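Local atomic coordinates of TetR family transcriptional regulator (Mycobacterium smegmatis, PDB entry 5XS9), a protein that probably binds operator DNA through an N-terminal helix-turn-helix domain, as a two-subunit TetR-type regulator linked to biotin metabolism. Residues T109-V112 with E113-R117; R134-I137 with Y138-G142. All coordinates share one frame; numbering follows the deposited sequence.

Contact 1 (T109-V112 with E113-R117)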
ATOM      1  N   THR A 109      15.877  -1.535   1.519  1.00 39.16           N
ATOM      2  CA  THR A 109      16.487  -2.639   2.276  1.00 42.14           C
ATOM      3  C   THR A 109      17.366  -2.037   3.397  1.00 39.29           C
ATOM      4  O   THR A 109      17.293  -2.453   4.556  1.00 39.58           O
ATOM      5  CB  THR A 109      17.333  -3.510   1.336  1.00 45.40           C
ATOM      6  OG1 THR A 109      16.468  -4.078   0.369  1.00 46.30           O
ATOM      7  CG2 THR A 109      18.047  -4.655   2.092  1.00 50.50           C
ATOM      8  N   GLU A 110      18.137  -1.001   3.068  1.00 37.38           N
ATOM      9  CA  GLU A 110      18.881  -0.295   4.086  1.00 37.83           C
ATOM     10  C   GLU A 110      17.948   0.319   5.174  1.00 38.00           C
ATOM     11  O   GLU A 110      18.298   0.332   6.334  1.00 33.69           O
ATOM     12  CB  GLU A 110      19.730   0.853   3.532  1.00 39.76           C
ATOM     13  CG  GLU A 110      20.852   0.409   2.624  1.00 53.46           C
ATOM     14  CD  GLU A 110      21.542   1.592   1.922  1.00 64.89           C
ATOM     15  OE1 GLU A 110      21.299   2.779   2.289  1.00 60.52           O
ATOM     16  OE2 GLU A 110      22.336   1.301   0.996  1.00 69.61           O
ATOM     17  N   ILE A 111      16.823   0.891   4.780  1.00 32.02           N
ATOM     18  CA  ILE A 111      15.950   1.514   5.771  1.00 35.72           C
ATOM     19  C   ILE A 111      15.360   0.481   6.720  1.00 32.46           C
ATOM     20  O   ILE A 111      15.273   0.717   7.912  1.00 37.88           O
ATOM     21  CB  ILE A 111      14.869   2.407   5.076  1.00 36.67           C
ATOM     22  CG1 ILE A 111      15.566   3.692   4.527  1.00 36.59           C
ATOM     23  CG2 ILE A 111      13.776   2.773   6.092  1.00 36.21           C
ATOM     24  CD1 ILE A 111      14.804   4.295   3.362  1.00 41.14           C
ATOM     25  N   VAL A 112      14.968  -0.660   6.181  1.00 35.30           N
ATOM     26  CA  VAL A 112      14.474  -1.739   6.971  1.00 34.11           C
ATOM     27  C   VAL A 112      15.504  -2.243   7.998  1.00 38.24           C
ATOM     28  O   VAL A 112      15.196  -2.399   9.171  1.00 34.91           O
ATOM     29  CB  VAL A 112      14.094  -2.918   6.037  1.00 42.49           C
ATOM     30  CG1 VAL A 112      13.985  -4.256   6.764  1.00 44.01           C
ATOM     31  CG2 VAL A 112      12.820  -2.605   5.312  1.00 43.43           C
ATOM     32  N   GLU A 113      16.764  -2.376   7.580  1.00 37.88           N
ATOM     33  CA  GLU A 113      17.823  -2.754   8.507  1.00 40.03           C
ATOM     34  C   GLU A 113      17.977  -1.667   9.547  1.00 38.67           C
ATOM     35  O   GLU A 113      18.143  -1.918  10.752  1.00 37.44           O
ATOM     36  CB  GLU A 113      19.146  -3.035   7.718  1.00 45.11           C
ATOM     37  CG  GLU A 113      20.420  -3.001   8.552  1.00 55.39           C
ATOM     38  CD  GLU A 113      20.780  -4.315   9.283  1.00 71.84           C
ATOM     39  OE1 GLU A 113      21.247  -4.225  10.446  1.00 78.68           O
ATOM     40  OE2 GLU A 113      20.650  -5.429   8.711  1.00 79.42           O
ATOM     41  N   GLN A 114      17.940  -0.419   9.133  1.00 36.85           N
ATOM     42  CA  GLN A 114      18.043   0.606  10.133  1.00 35.58           C
ATOM     43  C   GLN A 114      16.892   0.589  11.153  1.00 37.87           C
ATOM     44  O   GLN A 114      17.107   0.738  12.332  1.00 39.34           O
ATOM     45  CB  GLN A 114      18.150   1.960   9.436  1.00 42.47           C
ATOM     46  CG  GLN A 114      18.493   3.088  10.324  1.00 45.35           C
ATOM     47  CD  GLN A 114      18.997   4.309   9.541  1.00 53.90           C
ATOM     48  OE1 GLN A 114      19.833   4.202   8.644  1.00 60.01           O
ATOM     49  NE2 GLN A 114      18.535   5.470   9.929  1.00 49.53           N
ATOM     50  N   LEU A 115      15.664   0.381  10.697  1.00 35.46           N
ATOM     51  CA  LEU A 115      14.553   0.253  11.602  1.00 34.95           C
ATOM     52  C   LEU A 115      14.666  -0.986  12.549  1.00 39.19           C
ATOM     53  O   LEU A 115      14.221  -0.931  13.678  1.00 33.97           O
ATOM     54  CB  LEU A 115      13.241   0.160  10.838  1.00 34.02           C
ATOM     55  CG  LEU A 115      12.792   1.437  10.111  1.00 32.71           C
ATOM     56  CD1 LEU A 115      11.661   1.031   9.194  1.00 35.59           C
ATOM     57  CD2 LEU A 115      12.449   2.559  11.074  1.00 34.74           C
ATOM     58  N   GLY A 116      15.214  -2.086  12.051  1.00 39.20           N
ATOM     59  CA  GLY A 116      15.503  -3.244  12.869  1.00 42.06           C
ATOM     60  C   GLY A 116      16.393  -2.946  14.035  1.00 40.37           C
ATOM     61  O   GLY A 116      16.153  -3.442  15.102  1.00 40.83           O
ATOM     62  N   ARG A 117      17.367  -2.050  13.888  1.00 40.80           N
ATOM     63  CA  ARG A 117      18.141  -1.615  15.061  1.00 41.79           C
ATOM     64  C   ARG A 117      17.356  -0.887  16.171  1.00 42.46           C
ATOM     65  O   ARG A 117      17.611  -1.050  17.372  1.00 33.71           O
ATOM     66  CB  ARG A 117      19.334  -0.793  14.606  1.00 51.06           C
ATOM     67  CG  ARG A 117      20.312  -1.669  13.770  1.00 64.66           C
ATOM     68  CD  ARG A 117      21.643  -0.950  13.463  1.00 72.66           C
ATOM     69  NE  ARG A 117      21.567  -0.231  12.180  1.00 79.44           N
ATOM     70  CZ  ARG A 117      21.959  -0.706  10.992  1.00 90.30           C
ATOM     71  NH1 ARG A 117      22.521  -1.918  10.890  1.00 95.99           N
ATOM     72  NH2 ARG A 117      21.788   0.038   9.883  1.00 79.74           N
TER
HETATM   73  O   HOH W   1      21.057   0.389   7.210  1.00 50.32           O
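Ile111 and Leu115, one helical turn apart, meet through branches set by their first torsions. With chi1 at -72°, Ile111 holds CG2 anti to its backbone N, while Leu115 swings CG anti to its carbonyl carbon (chi1 -69°). The two side chains therefore run alongside each other in the same direction, and Ile111 CG2 touches Leu115 CD1 at 4.1 Å. The leucine also bends back over the preceding turn, its CG resting 3.4 Å from Ile111 O. Leu115 N donates to Ile111 O at 2.8 Å, and the hydrocarbon of the leucine shields that carbonyl, already satisfied by the backbone.

Both residues belong to helix 106-122 of the TetR-like C-terminal domain, an amphipathic helix whose buried side lies against helix 129-155. There Ile111, Val112 and Leu115 pack on Ile137; branched aliphatic residues suit a flank that must fill space without polar demands. Regular i to i+4 bonds carry the backbone through, including Gly116 N to Val112 O at 2.9 Å.

Towards solvent the chemistry changes. The bent chain of Glu113 carries OE1 to Arg117 NH1, a salt bridge of 2.7 Å. The guanidinium also lies with one face over Glu113 O, the oxygen centred above it. Long, flexible charged chains fit this exposed edge, where they can pair and still meet water. One water links the turns: it donates to Glu110 O and accepts a weak bond from Arg117 NH2. Glu110 O is thus gripped twice, since Gln114 N also donates to it at 2.9 Å. The polar ends of Glu110 and Gln114 have partners elsewhere in the chain: Glu110 OE1 forms a salt bridge with Arg63 NH1, and Gln114 NE2 is hydrogen-bonded to Thr64 O.

Contact 2 (R134-I137 with Y138-G142)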
ATOM      1  N   ARG A 134       9.659  -4.571   8.931  1.00 31.71           N
ATOM      2  CA  ARG A 134       8.772  -4.633   7.804  1.00 31.17           C
ATOM      3  C   ARG A 134       7.359  -4.131   8.143  1.00 32.68           C
ATOM      4  O   ARG A 134       6.698  -3.509   7.310  1.00 32.33           O
ATOM      5  CB  ARG A 134       8.683  -6.063   7.239  1.00 31.78           C
ATOM      6  CG  ARG A 134       9.923  -6.402   6.395  1.00 37.66           C
ATOM      7  CD  ARG A 134       9.782  -7.688   5.612  1.00 39.73           C
ATOM      8  NE  ARG A 134       9.593  -8.798   6.488  1.00 47.74           N
ATOM      9  CZ  ARG A 134      10.560  -9.632   6.922  1.00 57.77           C
ATOM     10  NH1 ARG A 134      11.843  -9.487   6.579  1.00 53.85           N
ATOM     11  NH2 ARG A 134      10.224 -10.625   7.737  1.00 51.61           N
ATOM     12  N   THR A 135       6.903  -4.413   9.363  1.00 30.31           N
ATOM     13  CA  THR A 135       5.616  -3.966   9.836  1.00 30.67           C
ATOM     14  C   THR A 135       5.502  -2.416   9.735  1.00 30.75           C
ATOM     15  O   THR A 135       4.509  -1.870   9.204  1.00 30.90           O
ATOM     16  CB  THR A 135       5.353  -4.461  11.254  1.00 31.90           C
ATOM     17  OG1 THR A 135       5.204  -5.937  11.274  1.00 31.19           O
ATOM     18  CG2 THR A 135       4.048  -3.833  11.777  1.00 30.74           C
ATOM     19  N   VAL A 136       6.527  -1.744  10.214  1.00 28.29           N
ATOM     20  CA  VAL A 136       6.600  -0.288  10.100  1.00 29.64           C
ATOM     21  C   VAL A 136       6.617   0.131   8.653  1.00 32.96           C
ATOM     22  O   VAL A 136       5.837   1.027   8.265  1.00 29.01           O
ATOM     23  CB  VAL A 136       7.821   0.238  10.847  1.00 28.87           C
ATOM     24  CG1 VAL A 136       8.013   1.781  10.687  1.00 30.16           C
ATOM     25  CG2 VAL A 136       7.763  -0.171  12.340  1.00 32.07           C
ATOM     26  N   ILE A 137       7.410  -0.555   7.810  1.00 28.00           N
ATOM     27  CA  ILE A 137       7.442  -0.155   6.409  1.00 29.30           C
ATOM     28  C   ILE A 137       6.095  -0.335   5.751  1.00 32.15           C
ATOM     29  O   ILE A 137       5.705   0.507   4.920  1.00 28.16           O
ATOM     30  CB  ILE A 137       8.555  -0.903   5.617  1.00 32.00           C
ATOM     31  CG1 ILE A 137       9.898  -0.417   6.063  1.00 39.55           C
ATOM     32  CG2 ILE A 137       8.428  -0.708   4.135  1.00 36.06           C
ATOM     33  CD1 ILE A 137      10.119   1.065   5.876  1.00 41.53           C
ATOM     34  N   TYR A 138       5.439  -1.483   6.007  1.00 28.04           N
ATOM     35  CA  TYR A 138       4.167  -1.699   5.401  1.00 30.32           C
ATOM     36  C   TYR A 138       3.170  -0.626   5.787  1.00 28.97           C
ATOM     37  O   TYR A 138       2.365  -0.198   4.943  1.00 31.79           O
ATOM     38  CB  TYR A 138       3.620  -3.074   5.711  1.00 29.78           C
ATOM     39  CG  TYR A 138       4.440  -4.198   5.165  1.00 29.90           C
ATOM     40  CD1 TYR A 138       4.920  -4.172   3.879  1.00 31.15           C
ATOM     41  CD2 TYR A 138       4.675  -5.348   5.934  1.00 34.06           C
ATOM     42  CE1 TYR A 138       5.679  -5.207   3.415  1.00 33.09           C
ATOM     43  CE2 TYR A 138       5.382  -6.415   5.445  1.00 30.86           C
ATOM     44  CZ  TYR A 138       5.855  -6.354   4.180  1.00 34.10           C
ATOM     45  OH  TYR A 138       6.616  -7.400   3.652  1.00 34.28           O
ATOM     46  N   TYR A 139       3.183  -0.230   7.030  1.00 29.03           N
ATOM     47  CA  TYR A 139       2.344   0.900   7.423  1.00 30.65           C
ATOM     48  C   TYR A 139       2.646   2.190   6.609  1.00 29.61           C
ATOM     49  O   TYR A 139       1.728   2.872   6.086  1.00 27.42           O
ATOM     50  CB  TYR A 139       2.424   1.183   8.913  1.00 29.86           C
ATOM     51  CG  TYR A 139       1.907   2.561   9.298  1.00 28.51           C
ATOM     52  CD1 TYR A 139       0.567   2.865   9.210  1.00 28.33           C
ATOM     53  CD2 TYR A 139       2.781   3.612   9.589  1.00 26.20           C
ATOM     54  CE1 TYR A 139       0.088   4.123   9.532  1.00 30.06           C
ATOM     55  CE2 TYR A 139       2.308   4.886   9.861  1.00 28.18           C
ATOM     56  CZ  TYR A 139       0.948   5.152   9.839  1.00 30.70           C
ATOM     57  OH  TYR A 139       0.409   6.420  10.163  1.00 31.16           O
ATOM     58  N   VAL A 140       3.912   2.500   6.502  1.00 29.29           N
ATOM     59  CA  VAL A 140       4.313   3.768   5.862  1.00 28.81           C
ATOM     60  C   VAL A 140       3.950   3.717   4.364  1.00 30.75           C
ATOM     61  O   VAL A 140       3.426   4.665   3.780  1.00 29.93           O
ATOM     62  CB  VAL A 140       5.813   4.029   5.980  1.00 30.55           C
ATOM     63  CG1 VAL A 140       6.208   5.227   5.062  1.00 33.15           C
ATOM     64  CG2 VAL A 140       6.203   4.244   7.400  1.00 29.83           C
ATOM     65  N   LEU A 141       4.179   2.586   3.737  1.00 31.90           N
ATOM     66  CA  LEU A 141       3.775   2.429   2.365  1.00 33.27           C
ATOM     67  C   LEU A 141       2.277   2.405   2.090  1.00 31.01           C
ATOM     68  O   LEU A 141       1.806   3.024   1.110  1.00 31.73           O
ATOM     69  CB  LEU A 141       4.491   1.208   1.697  1.00 33.39           C
ATOM     70  CG  LEU A 141       5.998   1.212   1.674  1.00 31.27           C
ATOM     71  CD1 LEU A 141       6.436  -0.187   1.210  1.00 34.98           C
ATOM     72  CD2 LEU A 141       6.521   2.314   0.805  1.00 36.12           C
ATOM     73  N   GLY A 142       1.502   1.716   2.904  1.00 31.02           N
ATOM     74  CA  GLY A 142       0.028   1.718   2.751  1.00 30.44           C
ATOM     75  C   GLY A 142      -0.528   3.132   2.987  1.00 28.80           C
ATOM     76  O   GLY A 142      -1.368   3.645   2.232  1.00 28.96           O
TER
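Arg134 O receives the N-H of Tyr138 in a short bond of 2.7 Å, bent little from straight at 166°, and the phenol ring lies with one face over that same oxygen. Tyr138 CD2 comes within 3.1 Å of Arg134 O, close enough for the ring to cover the bonded carbonyl. The neighbouring turn repeats the backbone pattern, with Leu141 N reaching Ile137 O at 2.8 Å.

Outward from the backbone, the Arg134 and Tyr138 side chains travel side by side. The methylene part of the arginine does the touching: Arg134 CB meets Tyr138 CE2 at 3.8 Å, and CD lies near the hydroxyl. The arginine chain bends at chi3 (-61°), and its guanidinium plane stands 50° from the ring plane, so the two do not stack. Both polar ends have partners on the second subunit, Arg134 NH2 on Gln173 OE1 and Tyr138 OH on Asp146 OD2 of that chain.

On another side of helix 129-155, Ile137 and Leu141 run in the same direction, and Ile137 CG2 packs on Leu141 CD1 at 3.6 Å. Phe100 of helix 92-101 covers both. Val136 and Val140 make a looser pair, CG1 to CG2 at 4.5 Å, against Cys79 of helix 71-87.

Aliphatic residues thus serve the interior of the subunit, whereas Arg134 and Tyr138 combine hydrocarbon or ring surface with polar ends, which lets one helix line the core and bond across the dimer interface as well.

Contact 1 on helix 106-122 and contact 2 on helix 129-155 lie on helices that follow each other in the chain, with centres about 12 Å apart, and they pack directly through their aliphatic sides. Ile137 of contact 2 is the common point: its CD1 touches Leu115 CD1 at 3.7 Å, and its CG1 lies 3.7 Å from Val112 CG2. Leu115 CD1 also reaches Val136 CG1 at 4.0 Å. The two then diverge in role. Contact 1 turns its charged residues outward and touches no other subunit, whereas contact 2 is buried and extends the C-terminal domain's packing to the second subunit.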